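Local coordinates for CrmK (PDB 5I1V), which is a flavoenzyme oxidase with covalently bound FAD that takes part in recycling shunt product during caerulomycin biosynthesis, at residues 41-46 with 196-201; 45-50 with 156-161. All blocks are in the same frame, centred on the assembly; numbering follows the deposited sequence.

Interaction 1 (41-46 with 196-201); sequences AQVVEA and VITRYW. With FAD (flavin-adenine dinucleotide), chain E.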
ATOM      1  N   ALA A  41     -28.316  -5.984   4.885  1.00 22.37           N
ATOM      2  CA  ALA A  41     -29.351  -7.027   4.673  1.00 24.58           C
ATOM      3  C   ALA A  41     -28.727  -8.372   4.206  1.00 22.66           C
ATOM      4  O   ALA A  41     -29.167  -9.460   4.565  1.00 21.72           O
ATOM      5  CB  ALA A  41     -30.371  -6.558   3.644  1.00 25.06           C
ATOM      6  N   GLN A  42     -27.673  -8.285   3.415  1.00 21.04           N
ATOM      7  CA  GLN A  42     -27.002  -9.485   2.954  1.00 20.20           C
ATOM      8  C   GLN A  42     -26.136 -10.146   4.089  1.00 18.33           C
ATOM      9  O   GLN A  42     -25.914 -11.372   4.119  1.00 17.32           O
ATOM     10  CB  GLN A  42     -26.208  -9.141   1.708  1.00 20.78           C
ATOM     11  CG  GLN A  42     -27.069  -8.950   0.494  1.00 21.75           C
ATOM     12  CD  GLN A  42     -26.268  -8.508  -0.717  1.00 23.56           C
ATOM     13  OE1 GLN A  42     -25.045  -8.357  -0.651  1.00 23.59           O
ATOM     14  NE2 GLN A  42     -26.950  -8.289  -1.822  1.00 24.45           N
ATOM     15  N   VAL A  43     -25.645  -9.332   5.007  1.00 17.83           N
ATOM     16  CA  VAL A  43     -24.938  -9.838   6.179  1.00 18.61           C
ATOM     17  C   VAL A  43     -25.954 -10.602   7.076  1.00 19.65           C
ATOM     18  O   VAL A  43     -25.711 -11.763   7.492  1.00 18.74           O
ATOM     19  CB  VAL A  43     -24.237  -8.717   6.929  1.00 18.11           C
ATOM     20  CG1 VAL A  43     -23.649  -9.251   8.229  1.00 18.14           C
ATOM     21  CG2 VAL A  43     -23.186  -8.066   6.048  1.00 17.88           C
ATOM     22  N   VAL A  44     -27.121  -9.990   7.310  1.00 17.73           N
ATOM     23  CA  VAL A  44     -28.192 -10.620   8.067  1.00 19.12           C
ATOM     24  C   VAL A  44     -28.545 -11.969   7.433  1.00 19.34           C
ATOM     25  O   VAL A  44     -28.737 -12.980   8.145  1.00 19.14           O
ATOM     26  CB  VAL A  44     -29.450  -9.733   8.133  1.00 20.02           C
ATOM     27  CG1 VAL A  44     -30.669 -10.515   8.596  1.00 23.06           C
ATOM     28  CG2 VAL A  44     -29.197  -8.553   9.051  1.00 20.31           C
ATOM     29  N   GLU A  45     -28.633 -11.997   6.136  1.00 18.38           N
ATOM     30  CA  GLU A  45     -28.967 -13.232   5.445  1.00 23.52           C
ATOM     31  C   GLU A  45     -27.889 -14.283   5.592  1.00 22.10           C
ATOM     32  O   GLU A  45     -28.191 -15.443   5.857  1.00 21.84           O
ATOM     33  CB  GLU A  45     -29.238 -12.955   3.977  1.00 30.29           C
ATOM     34  CG  GLU A  45     -29.940 -14.061   3.230  1.00 39.06           C
ATOM     35  CD  GLU A  45     -30.065 -13.746   1.735  1.00 47.55           C
ATOM     36  OE1 GLU A  45     -30.223 -12.543   1.350  1.00 50.84           O
ATOM     37  OE2 GLU A  45     -29.973 -14.707   0.944  1.00 51.10           O
ATOM     38  N   ALA A  46     -26.633 -13.870   5.508  1.00 19.44           N
ATOM     39  CA  ALA A  46     -25.537 -14.810   5.670  1.00 20.82           C
ATOM     40  C   ALA A  46     -25.532 -15.401   7.055  1.00 21.05           C
ATOM     41  O   ALA A  46     -25.401 -16.608   7.219  1.00 20.70           O
ATOM     42  CB  ALA A  46     -24.215 -14.123   5.397  1.00 21.30           C
ATOM     43  N   VAL A 196     -21.924  -9.196  14.033  1.00 17.82           N
ATOM     44  CA  VAL A 196     -21.190  -8.711  12.875  1.00 16.41           C
ATOM     45  C   VAL A 196     -21.318  -7.196  12.807  1.00 18.11           C
ATOM     46  O   VAL A 196     -22.411  -6.642  12.570  1.00 16.89           O
ATOM     47  CB  VAL A 196     -21.674  -9.292  11.602  1.00 16.71           C
ATOM     48  CG1 VAL A 196     -20.846  -8.772  10.405  1.00 16.93           C
ATOM     49  CG2 VAL A 196     -21.612 -10.781  11.668  1.00 17.26           C
ATOM     50  N   ILE A 197     -20.193  -6.516  12.978  1.00 17.12           N
ATOM     51  CA  ILE A 197     -20.202  -5.068  12.856  1.00 17.59           C
ATOM     52  C   ILE A 197     -20.292  -4.728  11.375  1.00 16.55           C
ATOM     53  O   ILE A 197     -19.420  -5.138  10.625  1.00 16.50           O
ATOM     54  CB  ILE A 197     -18.901  -4.454  13.441  1.00 18.20           C
ATOM     55  CG1 ILE A 197     -18.796  -4.787  14.921  1.00 19.58           C
ATOM     56  CG2 ILE A 197     -18.836  -2.933  13.281  1.00 18.52           C
ATOM     57  CD1 ILE A 197     -17.344  -4.854  15.356  1.00 21.79           C
ATOM     58  N   THR A 198     -21.315  -3.985  10.946  1.00 15.56           N
ATOM     59  CA  THR A 198     -21.384  -3.592   9.560  1.00 16.13           C
ATOM     60  C   THR A 198     -20.788  -2.183   9.300  1.00 16.42           C
ATOM     61  O   THR A 198     -20.222  -1.888   8.199  1.00 15.55           O
ATOM     62  CB  THR A 198     -22.835  -3.697   9.069  1.00 18.60           C
ATOM     63  OG1 THR A 198     -23.673  -3.016   9.961  1.00 19.25           O
ATOM     64  CG2 THR A 198     -23.243  -5.152   9.046  1.00 19.75           C
ATOM     65  N   ARG A 199     -20.931  -1.280  10.264  1.00 16.01           N
ATOM     66  CA  ARG A 199     -20.402   0.076  10.089  1.00 17.88           C
ATOM     67  C   ARG A 199     -20.276   0.756  11.436  1.00 16.43           C
ATOM     68  O   ARG A 199     -20.902   0.373  12.381  1.00 16.38           O
ATOM     69  CB  ARG A 199     -21.267   0.941   9.130  1.00 19.78           C
ATOM     70  CG  ARG A 199     -22.678   1.154   9.604  1.00 20.67           C
ATOM     71  CD  ARG A 199     -23.687   1.464   8.476  1.00 22.39           C
ATOM     72  NE  ARG A 199     -23.966   0.289   7.676  1.00 25.91           N
ATOM     73  CZ  ARG A 199     -23.715   0.169   6.375  1.00 28.20           C
ATOM     74  NH1 ARG A 199     -23.286   1.201   5.679  1.00 29.37           N
ATOM     75  NH2 ARG A 199     -23.947  -0.979   5.765  1.00 28.09           N
ATOM     76  N   TYR A 200     -19.452   1.782  11.478  1.00 15.98           N
ATOM     77  CA  TYR A 200     -19.149   2.552  12.681  1.00 17.38           C
ATOM     78  C   TYR A 200     -19.440   3.987  12.282  1.00 16.20           C
ATOM     79  O   TYR A 200     -19.323   4.356  11.092  1.00 17.62           O
ATOM     80  CB  TYR A 200     -17.651   2.520  13.024  1.00 18.54           C
ATOM     81  CG  TYR A 200     -17.008   1.226  13.411  1.00 19.75           C
ATOM     82  CD1 TYR A 200     -17.069   0.794  14.721  1.00 20.50           C
ATOM     83  CD2 TYR A 200     -16.273   0.464  12.495  1.00 20.61           C
ATOM     84  CE1 TYR A 200     -16.422  -0.356  15.151  1.00 23.16           C
ATOM     85  CE2 TYR A 200     -15.621  -0.717  12.908  1.00 21.90           C
ATOM     86  CZ  TYR A 200     -15.693  -1.115  14.247  1.00 24.80           C
ATOM     87  OH  TYR A 200     -15.057  -2.247  14.737  1.00 24.93           O
ATOM     88  N   TRP A 201     -19.727   4.801  13.262  1.00 16.85           N
ATOM     89  CA  TRP A 201     -19.814   6.241  13.078  1.00 17.12           C
ATOM     90  C   TRP A 201     -18.841   6.906  14.033  1.00 16.84           C
ATOM     91  O   TRP A 201     -18.851   6.661  15.243  1.00 17.03           O
ATOM     92  CB  TRP A 201     -21.240   6.752  13.339  1.00 16.98           C
ATOM     93  CG  TRP A 201     -22.217   6.477  12.237  1.00 18.36           C
ATOM     94  CD1 TRP A 201     -22.462   7.234  11.155  1.00 20.22           C
ATOM     95  CD2 TRP A 201     -23.063   5.325  12.125  1.00 18.42           C
ATOM     96  NE1 TRP A 201     -23.437   6.647  10.364  1.00 21.56           N
ATOM     97  CE2 TRP A 201     -23.821   5.473  10.944  1.00 20.26           C
ATOM     98  CE3 TRP A 201     -23.276   4.215  12.923  1.00 18.72           C
ATOM     99  CZ2 TRP A 201     -24.795   4.546  10.555  1.00 20.83           C
ATOM    100  CZ3 TRP A 201     -24.227   3.276  12.534  1.00 19.75           C
ATOM    101  CH2 TRP A 201     -24.989   3.461  11.373  1.00 20.79           C
TER
HETATM  102  PA  FAD E 600      -9.485  -9.589  10.797  1.00 17.22           P
HETATM  103  O1A FAD E 600      -8.424 -10.661  10.757  1.00 15.45           O
HETATM  104  O2A FAD E 600     -10.385  -9.518   9.598  1.00 14.76           O
HETATM  105  O5B FAD E 600     -10.338  -9.721  12.109  1.00 16.74           O
HETATM  106  C5B FAD E 600      -9.778  -9.597  13.412  1.00 16.98           C
HETATM  107  C4B FAD E 600     -10.755 -10.195  14.434  1.00 16.83           C
HETATM  108  O4B FAD E 600     -11.907  -9.327  14.459  1.00 17.68           O
HETATM  109  C3B FAD E 600     -11.324 -11.569  14.152  1.00 17.71           C
HETATM  110  O3B FAD E 600     -11.703 -12.155  15.384  1.00 20.41           O
HETATM  111  C2B FAD E 600     -12.565 -11.278  13.357  1.00 16.90           C
HETATM  112  O2B FAD E 600     -13.514 -12.337  13.191  1.00 18.02           O
HETATM  113  C1B FAD E 600     -13.070  -9.999  14.036  1.00 16.12           C
HETATM  114  N9A FAD E 600     -13.765  -9.101  13.082  1.00 15.71           N
HETATM  115  C8A FAD E 600     -13.336  -8.614  11.877  1.00 15.31           C
HETATM  116  N7A FAD E 600     -14.346  -7.911  11.269  1.00 15.00           N
HETATM  117  C5A FAD E 600     -15.368  -7.964  12.098  1.00 14.11           C
HETATM  118  C6A FAD E 600     -16.694  -7.401  12.043  1.00 15.12           C
HETATM  119  N6A FAD E 600     -16.989  -6.663  10.990  1.00 14.87           N
HETATM  120  N1A FAD E 600     -17.512  -7.663  13.068  1.00 15.51           N
HETATM  121  C2A FAD E 600     -17.156  -8.449  14.106  1.00 16.59           C
HETATM  122  N3A FAD E 600     -15.910  -8.965  14.259  1.00 16.01           N
HETATM  123  C4A FAD E 600     -15.043  -8.773  13.233  1.00 14.81           C
HETATM  124  N1  FAD E 600      -3.573  -2.181  15.928  1.00 25.95           N
HETATM  125  C2  FAD E 600      -3.449  -0.953  16.484  1.00 29.03           C
HETATM  126  O2  FAD E 600      -4.198  -0.612  17.407  1.00 30.05           O
HETATM  127  N3  FAD E 600      -2.531  -0.050  16.075  1.00 29.79           N
HETATM  128  C4  FAD E 600      -1.636  -0.281  15.123  1.00 25.46           C
HETATM  129  O4  FAD E 600      -0.833   0.604  14.759  1.00 25.44           O
HETATM  130  C4X FAD E 600      -1.691  -1.571  14.451  1.00 25.81           C
HETATM  131  N5  FAD E 600      -0.808  -1.880  13.464  1.00 26.47           N
HETATM  132  C5X FAD E 600      -0.961  -3.036  12.800  1.00 25.88           C
HETATM  133  C6  FAD E 600      -0.173  -3.302  11.680  1.00 26.68           C
HETATM  134  C7  FAD E 600      -0.265  -4.487  10.950  1.00 25.67           C
HETATM  135  C7M FAD E 600       0.633  -4.700   9.725  1.00 26.17           C
HETATM  136  C8  FAD E 600      -1.260  -5.477  11.414  1.00 23.51           C
HETATM  137  C8M FAD E 600      -1.424  -6.798  10.714  1.00 22.91           C
HETATM  138  C9  FAD E 600      -2.060  -5.242  12.538  1.00 23.02           C
HETATM  139  C9A FAD E 600      -1.950  -4.049  13.249  1.00 23.36           C
HETATM  140  N10 FAD E 600      -2.749  -3.775  14.365  1.00 21.51           N
HETATM  141  C10 FAD E 600      -2.677  -2.529  14.960  1.00 24.11           C
HETATM  142  C1' FAD E 600      -3.560  -4.810  15.005  1.00 19.85           C
HETATM  143  C2' FAD E 600      -4.961  -4.779  14.487  1.00 18.81           C
HETATM  144  O2' FAD E 600      -5.663  -3.744  15.148  1.00 21.00           O
HETATM  145  C3' FAD E 600      -5.660  -6.088  14.645  1.00 18.22           C
HETATM  146  O3' FAD E 600      -4.898  -7.107  13.939  1.00 17.92           O
HETATM  147  C4' FAD E 600      -7.119  -6.013  14.145  1.00 18.50           C
HETATM  148  O4' FAD E 600      -7.870  -6.984  14.874  1.00 19.37           O
HETATM  149  C5' FAD E 600      -7.190  -6.268  12.653  1.00 18.50           C
HETATM  150  O5' FAD E 600      -8.545  -6.096  12.235  1.00 17.14           O
HETATM  151  P   FAD E 600      -8.898  -6.676  10.802  1.00 17.24           P
HETATM  152  O1P FAD E 600      -7.910  -6.212   9.796  1.00 18.16           O
HETATM  153  O2P FAD E 600     -10.351  -6.457  10.522  1.00 17.95           O
HETATM  154  O3P FAD E 600      -8.647  -8.260  11.036  1.00 17.24           O
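V43 on helix 40-52 meets V196 and T198 on strand 196-202, closing a small helix-on-sheet core in the FAD-binding half of this oxygen-dependent, FAD-linked oxidoreductase, a fold of the PCMH type. The closest touch is methyl to methyl, V43 CG1 against V196 CG1 at 3.6 Å, the two side chains meeting at a slant; V43 CG1 gets there by lying opposite its own backbone N (chi1 173°). T198 CG2 sits loosely against the V43 fork, 4.2 Å from V43 CG2 and no farther from CG1. Branched, compact valine suits a helix position that must fill the space over two strand residues at once.

Between these two inward-facing residues, I197 turns its side chain away from the helix and serves the cofactor. Its backbone reads the adenine edge: I197 N donates to FAD N1A at 2.9 Å (161°), and FAD N6A donates to I197 O, also at 2.9 Å (168°). Two nearly straight bonds fix the base in direction as well as place. I197 CD1 lies over the adenine face at its N1A-C2A side, 3.8 Å from FAD C2A in van der Waals contact, while I197 CG2 sits 3.7 Å above the Y200 ring plane, near the rim. An alanine here would keep both backbone bonds but would probably leave that part of the adenine face, and the rim of the Y200 ring, without their aliphatic cover.

Further out, T198 and R199 both stand opposite E156 of the neighbouring strand, a classic beta bulge. Two-faced threonine suits it, its methyl toward V43 and its hydroxyl partnered by E156. R199 reaches E97 and E99 through NH1 in salt bridges, and its NH2 hydrogen-bonds T40 OG1 at the start of the helix.

Interaction 2 (45-50 with 156-161); sequences EAVSEA and EVVVVD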
ATOM      1  N   GLU A  45     -28.633 -11.997   6.136  1.00 18.38           N
ATOM      2  CA  GLU A  45     -28.967 -13.232   5.445  1.00 23.52           C
ATOM      3  C   GLU A  45     -27.889 -14.283   5.592  1.00 22.10           C
ATOM      4  O   GLU A  45     -28.191 -15.443   5.857  1.00 21.84           O
ATOM      5  CB  GLU A  45     -29.238 -12.955   3.977  1.00 30.29           C
ATOM      6  CG  GLU A  45     -29.940 -14.061   3.230  1.00 39.06           C
ATOM      7  CD  GLU A  45     -30.065 -13.746   1.735  1.00 47.55           C
ATOM      8  OE1 GLU A  45     -30.223 -12.543   1.350  1.00 50.84           O
ATOM      9  OE2 GLU A  45     -29.973 -14.707   0.944  1.00 51.10           O
ATOM     10  N   ALA A  46     -26.633 -13.870   5.508  1.00 19.44           N
ATOM     11  CA  ALA A  46     -25.537 -14.810   5.670  1.00 20.82           C
ATOM     12  C   ALA A  46     -25.532 -15.401   7.055  1.00 21.05           C
ATOM     13  O   ALA A  46     -25.401 -16.608   7.219  1.00 20.70           O
ATOM     14  CB  ALA A  46     -24.215 -14.123   5.397  1.00 21.30           C
ATOM     15  N   VAL A  47     -25.713 -14.562   8.067  1.00 18.76           N
ATOM     16  CA  VAL A  47     -25.720 -15.038   9.420  1.00 18.56           C
ATOM     17  C   VAL A  47     -26.910 -15.959   9.706  1.00 20.33           C
ATOM     18  O   VAL A  47     -26.759 -16.975  10.391  1.00 20.91           O
ATOM     19  CB  VAL A  47     -25.674 -13.844  10.393  1.00 19.30           C
ATOM     20  CG1 VAL A  47     -25.869 -14.266  11.841  1.00 21.02           C
ATOM     21  CG2 VAL A  47     -24.356 -13.141  10.255  1.00 19.20           C
ATOM     22  N   SER A  48     -28.093 -15.556   9.243  1.00 20.40           N
ATOM     23  CA  SER A  48     -29.315 -16.306   9.437  1.00 24.53           C
ATOM     24  C   SER A  48     -29.221 -17.730   8.836  1.00 24.16           C
ATOM     25  O   SER A  48     -29.599 -18.687   9.494  1.00 23.31           O
ATOM     26  CB  SER A  48     -30.493 -15.517   8.886  1.00 27.63           C
ATOM     27  OG  SER A  48     -31.648 -16.309   9.031  1.00 37.75           O
ATOM     28  N   GLU A  49     -28.582 -17.874   7.680  1.00 24.62           N
ATOM     29  CA  GLU A  49     -28.308 -19.199   7.095  1.00 25.97           C
ATOM     30  C   GLU A  49     -27.439 -20.064   8.009  1.00 25.80           C
ATOM     31  O   GLU A  49     -27.773 -21.250   8.257  1.00 24.52           O
ATOM     32  CB  GLU A  49     -27.651 -19.054   5.723  1.00 27.97           C
ATOM     33  CG  GLU A  49     -28.606 -18.496   4.665  1.00 31.24           C
ATOM     34  CD  GLU A  49     -27.897 -18.011   3.379  1.00 35.93           C
ATOM     35  OE1 GLU A  49     -26.644 -17.959   3.314  1.00 38.62           O
ATOM     36  OE2 GLU A  49     -28.610 -17.660   2.425  1.00 38.12           O
ATOM     37  N   ALA A  50     -26.339 -19.487   8.495  1.00 23.42           N
ATOM     38  CA  ALA A  50     -25.394 -20.207   9.306  1.00 24.05           C
ATOM     39  C   ALA A  50     -26.030 -20.578  10.635  1.00 23.22           C
ATOM     40  O   ALA A  50     -25.952 -21.734  11.077  1.00 24.09           O
ATOM     41  CB  ALA A  50     -24.111 -19.415   9.495  1.00 24.74           C
ATOM     42  N   GLU A 156     -23.341  -0.211  14.165  1.00 17.09           N
ATOM     43  CA  GLU A 156     -24.394  -1.032  13.655  1.00 17.69           C
ATOM     44  C   GLU A 156     -23.899  -2.449  13.679  1.00 18.34           C
ATOM     45  O   GLU A 156     -22.826  -2.744  13.161  1.00 17.60           O
ATOM     46  CB  GLU A 156     -24.774  -0.616  12.229  1.00 19.24           C
ATOM     47  CG  GLU A 156     -25.919  -1.403  11.682  1.00 20.26           C
ATOM     48  CD  GLU A 156     -26.222  -1.041  10.236  1.00 25.31           C
ATOM     49  OE1 GLU A 156     -25.522  -1.512   9.314  1.00 24.06           O
ATOM     50  OE2 GLU A 156     -27.186  -0.279  10.032  1.00 31.15           O
ATOM     51  N   VAL A 157     -24.630  -3.324  14.357  1.00 17.10           N
ATOM     52  CA  VAL A 157     -24.239  -4.705  14.554  1.00 16.88           C
ATOM     53  C   VAL A 157     -25.375  -5.651  14.220  1.00 18.42           C
ATOM     54  O   VAL A 157     -26.524  -5.421  14.638  1.00 17.74           O
ATOM     55  CB  VAL A 157     -23.901  -4.950  16.019  1.00 18.37           C
ATOM     56  CG1 VAL A 157     -23.096  -6.205  16.209  1.00 19.57           C
ATOM     57  CG2 VAL A 157     -23.117  -3.774  16.585  1.00 19.59           C
ATOM     58  N   VAL A 158     -25.052  -6.710  13.488  1.00 16.54           N
ATOM     59  CA  VAL A 158     -25.967  -7.783  13.232  1.00 17.58           C
ATOM     60  C   VAL A 158     -25.817  -8.782  14.353  1.00 18.36           C
ATOM     61  O   VAL A 158     -24.736  -9.328  14.573  1.00 18.91           O
ATOM     62  CB  VAL A 158     -25.648  -8.429  11.868  1.00 18.28           C
ATOM     63  CG1 VAL A 158     -26.505  -9.647  11.616  1.00 19.13           C
ATOM     64  CG2 VAL A 158     -25.883  -7.418  10.757  1.00 18.22           C
ATOM     65  N   VAL A 159     -26.923  -9.035  15.021  1.00 17.10           N
ATOM     66  CA  VAL A 159     -26.938  -9.842  16.241  1.00 19.22           C
ATOM     67  C   VAL A 159     -27.991 -10.968  16.138  1.00 20.15           C
ATOM     68  O   VAL A 159     -28.880 -10.910  15.290  1.00 20.15           O
ATOM     69  CB  VAL A 159     -27.244  -9.027  17.485  1.00 18.67           C
ATOM     70  CG1 VAL A 159     -26.113  -8.099  17.842  1.00 19.25           C
ATOM     71  CG2 VAL A 159     -28.579  -8.259  17.352  1.00 19.15           C
ATOM     72  N   VAL A 160     -27.838 -11.981  16.984  1.00 20.31           N
ATOM     73  CA  VAL A 160     -28.654 -13.196  16.993  1.00 21.63           C
ATOM     74  C   VAL A 160     -29.266 -13.419  18.379  1.00 23.49           C
ATOM     75  O   VAL A 160     -28.552 -13.537  19.373  1.00 22.08           O
ATOM     76  CB  VAL A 160     -27.808 -14.428  16.654  1.00 22.23           C
ATOM     77  CG1 VAL A 160     -28.690 -15.672  16.508  1.00 21.13           C
ATOM     78  CG2 VAL A 160     -26.967 -14.177  15.401  1.00 22.41           C
ATOM     79  N   ASP A 161     -30.579 -13.447  18.460  1.00 25.07           N
ATOM     80  CA  ASP A 161     -31.230 -13.653  19.779  1.00 28.05           C
ATOM     81  C   ASP A 161     -31.269 -15.111  20.178  1.00 28.83           C
ATOM     82  O   ASP A 161     -30.803 -15.944  19.424  1.00 27.56           O
ATOM     83  CB  ASP A 161     -32.610 -13.002  19.825  1.00 32.61           C
ATOM     84  CG  ASP A 161     -33.694 -13.788  19.126  1.00 35.58           C
ATOM     85  OD1 ASP A 161     -33.474 -14.923  18.641  1.00 37.78           O
ATOM     86  OD2 ASP A 161     -34.819 -13.235  19.076  1.00 40.23           O
TER
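Two residues before V158, the strand residue that V47 touches, E156 OE1 is gripped by three groups: the R199 guanidinium through NE and the hydroxyls of T198 and T40. Such a gathering would be expected to favour an ionised carboxylate, and through T40 it ties this strand to the start of the helix. From there the strand turns apolar.

V47 straddles two residues that face it from the same side of the strand. Its CG1 meets V160 CG2 at 3.7 Å, the two side chains crossing at an angle, whereas V47 CG2 lies more loosely against V158 CG1 at 4.3 Å. With CG1 set opposite the backbone N (chi1 172°), the V47 fork spreads along the strand, one prong for each partner. V159, between them, points away from the helix, the usual alternation of an extended chain. Beta-branched valines suit both the strand conformation and the short gap, in which the V47 and V158 CA atoms are 8.2 Å apart.

Among the backbone bonds that hold the strand in its sheet is the one from V158 N to V196 O. V158 also packs against V43, V44 and V196, and V160 against V51 and F491. Thus one face of helix 40-52 lies on strand 152-160, with strand 166-172 touching V47 through V166 and strand 196-202 through V196.

Overall arrangement
Interactions 1 and 2 lie about 8 Å apart, centre to centre, and share E45 and A46 of helix 40-52. Their contact residues V43 and V47 are one helical turn apart, pointing at the same antiparallel sheet. Along the chain the helix comes first, then strand 152-160, then strand 196-202, the latter two being neighbours in that sheet. V43 CG1 lies 3.8 Å from V158 CG2, merging both contacts into one buried valine layer. The helix thus packs across three neighbouring strands, 196-202, 152-160 and 166-172. Interaction 1 borders the cofactor, with V196 and I197 in the FAD pocket at its adenine end; interaction 2 continues the layer one turn farther along the helix.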